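Local coordinates for 3'-5'-exonuclease (Saccharomyces cerevisiae, PDB 3E2V), which probably cuts double-stranded DNA as an endonuclease and degrades it from the 3' end as a magnesium-dependent exonuclease of the TatD family, at residues D167-Y171 / S172-M176; Q292-T295 / E296-L299; A314-Q317 / Y318-Y322. One frame throughout, in Å; residues are numbered along the deposited sequence.

Contact 1: D167-Y171 / S172-M176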
loop_
_atom_site.group_PDB
_atom_site.type_symbol
_atom_site.label_atom_id
_atom_site.label_comp_id
_atom_site.label_asym_id
_atom_site.label_seq_id
_atom_site.Cartn_x
_atom_site.Cartn_y
_atom_site.Cartn_z
ATOM N N ASP A 167 -11.941 -5.429 -10.009
ATOM C CA ASP A 167 -12.558 -6.554 -9.284
ATOM C C ASP A 167 -13.585 -6.056 -8.276
ATOM O O ASP A 167 -14.193 -6.862 -7.562
ATOM C CB ASP A 167 -11.510 -7.355 -8.512
ATOM C CG ASP A 167 -10.639 -8.229 -9.401
ATOM O OD1 ASP A 167 -10.668 -8.093 -10.636
ATOM O OD2 ASP A 167 -9.913 -9.082 -8.836
ATOM N N ARG A 168 -13.767 -4.736 -8.182
ATOM C CA ARG A 168 -14.611 -4.147 -7.124
ATOM C C ARG A 168 -15.636 -3.150 -7.654
ATOM O O ARG A 168 -15.939 -2.153 -7.003
ATOM C CB ARG A 168 -13.725 -3.484 -6.066
ATOM C CG ARG A 168 -12.802 -4.442 -5.313
ATOM C CD ARG A 168 -13.533 -5.270 -4.264
ATOM N NE ARG A 168 -12.638 -6.124 -3.474
ATOM C CZ ARG A 168 -12.118 -7.279 -3.888
ATOM N NH1 ARG A 168 -12.368 -7.739 -5.108
ATOM N NH2 ARG A 168 -11.324 -7.976 -3.078
ATOM N N PHE A 169 -16.219 -3.438 -8.816
ATOM C CA PHE A 169 -17.258 -2.551 -9.338
ATOM C C PHE A 169 -18.505 -2.554 -8.470
ATOM O O PHE A 169 -19.348 -1.673 -8.617
ATOM C CB PHE A 169 -17.635 -2.912 -10.783
ATOM C CG PHE A 169 -16.579 -2.573 -11.800
ATOM C CD1 PHE A 169 -15.842 -1.400 -11.715
ATOM C CD2 PHE A 169 -16.369 -3.420 -12.881
ATOM C CE1 PHE A 169 -14.879 -1.109 -12.661
ATOM C CE2 PHE A 169 -15.421 -3.120 -13.849
ATOM C CZ PHE A 169 -14.688 -1.960 -13.750
ATOM N N HIS A 170 -18.605 -3.512 -7.545
ATOM C CA HIS A 170 -19.699 -3.479 -6.582
ATOM C C HIS A 170 -19.554 -2.376 -5.541
ATOM O O HIS A 170 -20.535 -2.022 -4.883
ATOM C CB HIS A 170 -19.953 -4.841 -5.942
ATOM C CG HIS A 170 -18.774 -5.428 -5.248
ATOM N ND1 HIS A 170 -17.666 -5.882 -5.927
ATOM C CD2 HIS A 170 -18.552 -5.700 -3.940
ATOM C CE1 HIS A 170 -16.804 -6.392 -5.069
ATOM N NE2 HIS A 170 -17.311 -6.282 -3.854
ATOM N N TYR A 171 -18.341 -1.833 -5.414
ATOM C CA TYR A 171 -18.065 -0.717 -4.515
ATOM C C TYR A 171 -18.150 0.648 -5.202
ATOM O O TYR A 171 -18.560 1.633 -4.583
ATOM C CB TYR A 171 -16.691 -0.864 -3.876
ATOM C CG TYR A 171 -16.584 -1.936 -2.816
ATOM C CD1 TYR A 171 -17.643 -2.199 -1.939
ATOM C CD2 TYR A 171 -15.409 -2.659 -2.664
ATOM C CE1 TYR A 171 -17.530 -3.180 -0.939
ATOM C CE2 TYR A 171 -15.287 -3.640 -1.675
ATOM C CZ TYR A 171 -16.348 -3.889 -0.823
ATOM O OH TYR A 171 -16.209 -4.857 0.154
ATOM N N SER A 172 -17.723 0.705 -6.464
ATOM C CA SER A 172 -17.705 1.974 -7.197
ATOM C C SER A 172 -17.688 1.694 -8.685
ATOM O O SER A 172 -17.103 0.710 -9.123
ATOM C CB SER A 172 -16.465 2.784 -6.803
ATOM O OG SER A 172 -15.296 2.032 -7.061
ATOM N N SER A 173 -18.334 2.561 -9.459
ATOM C CA SER A 173 -18.344 2.392 -10.900
ATOM C C SER A 173 -16.991 2.671 -11.542
ATOM O O SER A 173 -16.161 3.414 -10.990
ATOM C CB SER A 173 -19.379 3.320 -11.515
ATOM O OG SER A 173 -18.960 4.665 -11.400
ATOM N N LYS A 174 -16.785 2.109 -12.730
ATOM C CA LYS A 174 -15.565 2.381 -13.481
ATOM C C LYS A 174 -15.359 3.880 -13.687
ATOM O O LYS A 174 -14.252 4.400 -13.541
ATOM C CB LYS A 174 -15.602 1.651 -14.833
ATOM C CG LYS A 174 -14.299 1.762 -15.605
ATOM C CD LYS A 174 -14.283 0.883 -16.864
ATOM C CE LYS A 174 -15.090 1.476 -17.985
ATOM N NZ LYS A 174 -15.058 0.543 -19.172
ATOM N N GLU A 175 -16.430 4.576 -14.039
ATOM C CA GLU A 175 -16.322 6.004 -14.336
ATOM C C GLU A 175 -15.919 6.791 -13.077
ATOM O O GLU A 175 -15.073 7.710 -13.125
ATOM C CB GLU A 175 -17.653 6.529 -14.891
ATOM C CG GLU A 175 -18.089 5.958 -16.260
ATOM C CD GLU A 175 -18.471 4.467 -16.248
ATOM O OE1 GLU A 175 -19.029 3.950 -15.248
ATOM O OE2 GLU A 175 -18.210 3.790 -17.268
ATOM N N MET A 176 -16.506 6.435 -11.935
ATOM C CA MET A 176 -16.149 7.114 -10.684
ATOM C C MET A 176 -14.696 6.821 -10.303
ATOM O O MET A 176 -13.977 7.711 -9.826
ATOM C CB MET A 176 -17.084 6.704 -9.559
ATOM C CG MET A 176 -18.470 7.383 -9.604
ATOM S SD MET A 176 -18.502 9.150 -9.119
ATOM C CE MET A 176 -17.949 9.041 -7.415
#

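Contact 2: Q292-T295 / E296-L299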
loop_
_atom_site.group_PDB
_atom_site.type_symbol
_atom_site.label_atom_id
_atom_site.label_comp_id
_atom_site.label_asym_id
_atom_site.label_seq_id
_atom_site.Cartn_x
_atom_site.Cartn_y
_atom_site.Cartn_z
ATOM N N GLN A 292 10.772 -11.911 -13.199
ATOM C CA GLN A 292 11.037 -10.921 -14.253
ATOM C C GLN A 292 11.089 -9.474 -13.770
ATOM O O GLN A 292 11.446 -8.573 -14.537
ATOM C CB GLN A 292 10.009 -11.037 -15.379
ATOM C CG GLN A 292 10.030 -12.398 -16.091
ATOM C CD GLN A 292 8.833 -12.605 -16.988
ATOM O OE1 GLN A 292 7.708 -12.245 -16.639
ATOM N NE2 GLN A 292 9.063 -13.215 -18.149
ATOM N N ILE A 293 10.725 -9.233 -12.513
ATOM C CA ILE A 293 10.829 -7.872 -11.975
ATOM C C ILE A 293 12.306 -7.522 -11.733
ATOM O O ILE A 293 12.990 -8.229 -10.991
ATOM C CB ILE A 293 10.087 -7.720 -10.629
ATOM C CG1 ILE A 293 8.610 -8.122 -10.749
ATOM C CG2 ILE A 293 10.202 -6.264 -10.136
ATOM C CD1 ILE A 293 7.914 -8.340 -9.391
ATOM N N PRO A 294 12.811 -6.432 -12.337
ATOM C CA PRO A 294 14.209 -6.070 -12.035
ATOM C C PRO A 294 14.413 -5.921 -10.530
ATOM O O PRO A 294 13.618 -5.262 -9.848
ATOM C CB PRO A 294 14.382 -4.728 -12.739
ATOM C CG PRO A 294 13.392 -4.810 -13.916
ATOM C CD PRO A 294 12.189 -5.488 -13.289
ATOM N N THR A 295 15.464 -6.552 -10.008
ATOM C CA THR A 295 15.614 -6.670 -8.559
ATOM C C THR A 295 15.623 -5.319 -7.834
ATOM O O THR A 295 15.039 -5.197 -6.753
ATOM C CB THR A 295 16.847 -7.535 -8.228
ATOM O OG1 THR A 295 16.630 -8.839 -8.775
ATOM C CG2 THR A 295 17.071 -7.635 -6.712
ATOM N N GLU A 296 16.254 -4.307 -8.425
ATOM C CA GLU A 296 16.268 -2.979 -7.813
ATOM C C GLU A 296 14.952 -2.201 -7.958
ATOM O O GLU A 296 14.820 -1.092 -7.425
ATOM C CB GLU A 296 17.453 -2.161 -8.347
ATOM C CG GLU A 296 17.195 -1.415 -9.649
ATOM C CD GLU A 296 17.262 -2.260 -10.909
ATOM O OE1 GLU A 296 17.331 -3.501 -10.832
ATOM O OE2 GLU A 296 17.269 -1.653 -12.012
ATOM N N ARG A 297 13.987 -2.789 -8.664
ATOM C CA ARG A 297 12.680 -2.155 -8.798
ATOM C C ARG A 297 11.594 -2.893 -8.029
ATOM O O ARG A 297 10.413 -2.562 -8.139
ATOM C CB ARG A 297 12.336 -1.993 -10.274
ATOM C CG ARG A 297 13.310 -0.984 -10.943
ATOM C CD ARG A 297 13.130 -0.889 -12.413
ATOM N NE ARG A 297 11.897 -0.178 -12.705
ATOM C CZ ARG A 297 11.409 0.015 -13.920
ATOM N NH1 ARG A 297 12.041 -0.453 -15.005
ATOM N NH2 ARG A 297 10.272 0.668 -14.048
ATOM N N LEU A 298 12.016 -3.857 -7.217
ATOM C CA LEU A 298 11.113 -4.713 -6.442
ATOM C C LEU A 298 11.107 -4.221 -5.005
ATOM O O LEU A 298 12.169 -4.034 -4.401
ATOM C CB LEU A 298 11.640 -6.159 -6.500
ATOM C CG LEU A 298 10.760 -7.287 -5.944
ATOM C CD1 LEU A 298 11.091 -8.544 -6.749
ATOM C CD2 LEU A 298 10.963 -7.519 -4.444
ATOM N N LEU A 299 9.910 -4.017 -4.452
ATOM C CA LEU A 299 9.770 -3.653 -3.040
ATOM C C LEU A 299 8.988 -4.727 -2.315
ATOM O O LEU A 299 8.134 -5.378 -2.909
ATOM C CB LEU A 299 9.049 -2.308 -2.893
ATOM C CG LEU A 299 9.662 -1.174 -3.718
ATOM C CD1 LEU A 299 8.828 0.075 -3.524
ATOM C CD2 LEU A 299 11.136 -0.908 -3.353
HETATM O O HOH W 1 14.713 -3.036 -4.645
#

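Contact 3: A314-Q317 / Y318-Y322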
loop_
_atom_site.group_PDB
_atom_site.type_symbol
_atom_site.label_atom_id
_atom_site.label_comp_id
_atom_site.label_asym_id
_atom_site.label_seq_id
_atom_site.Cartn_x
_atom_site.Cartn_y
_atom_site.Cartn_z
ATOM N N ALA A 314 2.308 -21.802 -4.098
ATOM C CA ALA A 314 3.562 -22.244 -4.731
ATOM C C ALA A 314 4.796 -21.728 -3.987
ATOM O O ALA A 314 5.873 -22.323 -4.057
ATOM C CB ALA A 314 3.610 -21.823 -6.164
ATOM N N SER A 315 4.627 -20.631 -3.252
ATOM C CA SER A 315 5.677 -20.042 -2.450
ATOM C C SER A 315 6.127 -20.915 -1.267
ATOM O O SER A 315 7.272 -20.794 -0.810
ATOM C CB SER A 315 5.159 -18.709 -1.910
ATOM O OG SER A 315 3.896 -18.904 -1.298
ATOM N N PHE A 316 5.226 -21.746 -0.736
ATOM C CA PHE A 316 5.518 -22.427 0.520
ATOM C C PHE A 316 6.744 -23.311 0.443
ATOM O O PHE A 316 7.475 -23.422 1.426
ATOM C CB PHE A 316 4.346 -23.258 1.061
ATOM C CG PHE A 316 4.551 -23.678 2.486
ATOM C CD1 PHE A 316 4.265 -22.798 3.528
ATOM C CD2 PHE A 316 5.064 -24.936 2.800
ATOM C CE1 PHE A 316 4.487 -23.165 4.862
ATOM C CE2 PHE A 316 5.293 -25.292 4.122
ATOM C CZ PHE A 316 4.990 -24.412 5.153
ATOM N N GLN A 317 6.977 -23.923 -0.711
ATOM C CA GLN A 317 8.115 -24.830 -0.833
ATOM C C GLN A 317 9.444 -24.217 -0.379
ATOM O O GLN A 317 10.307 -24.913 0.156
ATOM C CB GLN A 317 8.213 -25.373 -2.250
ATOM C CG GLN A 317 8.474 -24.333 -3.303
ATOM C CD GLN A 317 8.343 -24.916 -4.675
ATOM O OE1 GLN A 317 9.167 -25.740 -5.087
ATOM N NE2 GLN A 317 7.301 -24.511 -5.400
ATOM N N TYR A 318 9.593 -22.908 -0.574
ATOM C CA TYR A 318 10.807 -22.211 -0.160
ATOM C C TYR A 318 10.879 -22.005 1.350
ATOM O O TYR A 318 11.962 -22.058 1.939
ATOM C CB TYR A 318 10.938 -20.912 -0.941
ATOM C CG TYR A 318 10.870 -21.167 -2.421
ATOM C CD1 TYR A 318 11.855 -21.938 -3.046
ATOM C CD2 TYR A 318 9.816 -20.693 -3.191
ATOM C CE1 TYR A 318 11.809 -22.202 -4.406
ATOM C CE2 TYR A 318 9.756 -20.957 -4.560
ATOM C CZ TYR A 318 10.765 -21.706 -5.161
ATOM O OH TYR A 318 10.717 -21.969 -6.514
ATOM N N LEU A 319 9.734 -21.801 1.994
ATOM C CA LEU A 319 9.706 -21.770 3.457
ATOM C C LEU A 319 9.951 -23.154 4.051
ATOM O O LEU A 319 10.604 -23.269 5.092
ATOM C CB LEU A 319 8.391 -21.206 3.986
ATOM C CG LEU A 319 7.991 -19.800 3.542
ATOM C CD1 LEU A 319 6.753 -19.406 4.318
ATOM C CD2 LEU A 319 9.118 -18.775 3.723
ATOM N N ALA A 320 9.403 -24.190 3.417
ATOM C CA ALA A 320 9.683 -25.567 3.830
ATOM C C ALA A 320 11.193 -25.841 3.787
ATOM O O ALA A 320 11.755 -26.368 4.755
ATOM C CB ALA A 320 8.908 -26.557 2.963
ATOM N N LYS A 321 11.837 -25.453 2.684
ATOM C CA LYS A 321 13.289 -25.600 2.521
ATOM C C LYS A 321 14.039 -24.911 3.656
ATOM O O LYS A 321 14.935 -25.501 4.265
ATOM C CB LYS A 321 13.750 -25.059 1.156
ATOM C CG LYS A 321 15.267 -24.990 0.978
ATOM C CD LYS A 321 15.654 -24.318 -0.329
ATOM C CE LYS A 321 17.171 -24.260 -0.468
ATOM N NZ LYS A 321 17.587 -23.631 -1.750
ATOM N N TYR A 322 13.669 -23.665 3.947
ATOM C CA TYR A 322 14.311 -22.918 5.021
ATOM C C TYR A 322 14.100 -23.531 6.407
ATOM O O TYR A 322 15.017 -23.531 7.237
ATOM C CB TYR A 322 13.906 -21.432 4.975
ATOM C CG TYR A 322 14.915 -20.596 4.211
ATOM C CD1 TYR A 322 15.082 -20.755 2.832
ATOM C CD2 TYR A 322 15.724 -19.673 4.874
ATOM C CE1 TYR A 322 16.021 -20.002 2.137
ATOM C CE2 TYR A 322 16.662 -18.930 4.189
ATOM C CZ TYR A 322 16.807 -19.095 2.827
ATOM O OH TYR A 322 17.738 -18.336 2.139
#

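Contact 1: D167-Y171 / S172-M176
Phe169 and Ser172 meet in the loop that leads from barrel strand 156-165 to helix 174-187, a beta-alpha connection of the TatD-type TIM barrel that ends in a side-chain N-cap. The side chain of Arg168 lies about 10 Å from the bound magnesium ion, so this arginine is in the neighbourhood of the metal centre without reaching it.

Backbone bonds set the turn. Arg168 O accepts from Tyr171 N at 2.9 Å and from Ser172 N at 3.4 Å, the second bond being weak. Across the same bend, the CA-H of Phe169 is directed at Ser172 O, with CA and O 3.3 Å apart and an angle at the hydrogen of 151°.

The aromatic contacts start from the same carbonyl. Ser172 O lies at the edge of the Phe169 ring, in its plane and 3.6 Å from CD1. With CG anti to the carbonyl carbon (chi1 -71°), this ring runs alongside the aliphatic part of Lys174, both side chains pointing the same way; CE1 comes to 3.6 Å from Lys174 CB, at an oblique approach. The ring of Tyr166 also meets that of Phe169, and Lys174 touches Tyr166 as well.

Two serine hydroxyls act at the helix start. Ser173, at the N-cap, accepts from Met176 N through OG at 3.1 Å and 158°, satisfying a first-turn amide that has no preceding helical carbonyl. Ser172 OG is hydrogen-bonded instead to Pro91 O and to Gln177 NE2, tying the loop both to another part of the chain and to the helix it precedes.

Arg168 folds back on its predecessor: NH1 donates to Asp167 O at 3.2 Å, with the acceptor in the guanidinium plane but the donor well above the carbonyl plane.

Contact 2: Q292-T295 / E296-L299
Thr295 O is gripped by two donors: Leu298 N reaches it at 3.3 Å, a weak but fairly straight bond (158°), and a water donates to it at 3.0 Å. The same water donates to Leu298 O at 2.7 Å, and so bridges the two residues where a 3-10 turn passes into strand 298-300, the last parallel strand of the TIM barrel in chain order. This short connection follows helix 284-291.

The firmer backbone bond of the turn is Arg297 N to Pro294 O, 2.8 Å long. Both bonds span three residues, as expected of a 3-10 turn.

Beside the turn, Pro294 CB has two side chains near it. Glu296 bends at its second torsion (chi2 -79°), which brings OE1 back to 3.7 Å from Pro294 CB; Arg297 passes the same carbon with its CD at 4.1 Å. The guanidinium group then leaves the turn, and NH2 donates to Ile272 O on the neighbouring strand 272-276, to which Arg297 is also joined through backbone bonding with Ile274. Lys373 NZ ties down the first half of the turn through Ile293 O and, weakly, Thr295 OG1.

The buried side carries the apolar contact. Ile293 and Leu298 cross at about a right angle, and both touch Val276, while Leu298 also packs on Val369 of helix 362-373. The CG2 branch of Ile293, anti to the backbone N, meets Leu298 CB at 3.9 Å. At the ends of the two side chains, Ile293 CD1 lies 4.1 Å from Leu298 CD1.

Contact 3: A314-Q317 / Y318-Y322
Residues 314-322 run from a turn into helix 316-325. Tyr318 N donates to Ser315 O at 3.1 Å, a three-residue step. Phe316 O takes Ala320 N at 2.9 Å and, weakly, Leu319 N, while Lys321 N to Gln317 O, 3.0 Å, follows the four-residue spacing.

Gln317 and Tyr318 lie side by side, pointing the same way. A chi1 of 63°, with CG between the backbone N and the carbonyl carbon, sets Gln317 CG over the centre of the Tyr318 ring, 3.8 Å from the centroid, a CH-pi contact; the amide is stacked, its plane 12° from that of the ring. Beyond CG the chain runs extended, and NE2 donates to Ala314 O at 2.9 Å, in the carbonyl plane and on a lone pair; this bond fixes the rotation of the amide. A serine in place of Tyr318 would probably leave Gln317 CG and its amide without the ring face they rest on, and open a gap beside Leu287 and Glu371.

On another side of the helix, Leu319 CB lies over one face of the Phe316 ring and Ala320 CB approaches CE2 to 4.0 Å. Lys321 NZ makes a salt bridge with Glu371 of helix 362-373. The i to i+3 and i+4 spacing of Phe316 with Leu319 and Ala320 is that of an alpha-helix, here the one following strand 298-300 of the TIM barrel.

How the contacts relate
Along the chain the three contacts come in series within one TatD-type TIM barrel. Contact 1 follows the C-terminal end of strand 156-165, whereas contact 2 leads into the N-terminal end of strand 298-300, so they lie at opposite ends of the parallel barrel strands; contact 3 opens the next helix, 316-325. The centres of contacts 1 and 2 are about 30 Å apart. Contact 3 is centred about 20 Å from contact 2, and helix 362-373 packs against both. Metal ligands usually sit on the C-terminal side in TIM-barrel enzymes, consistent with contact 1 bringing the Arg168 side chain to about 10 Å from the magnesium ion; contact 3 lies away from the annotated sites.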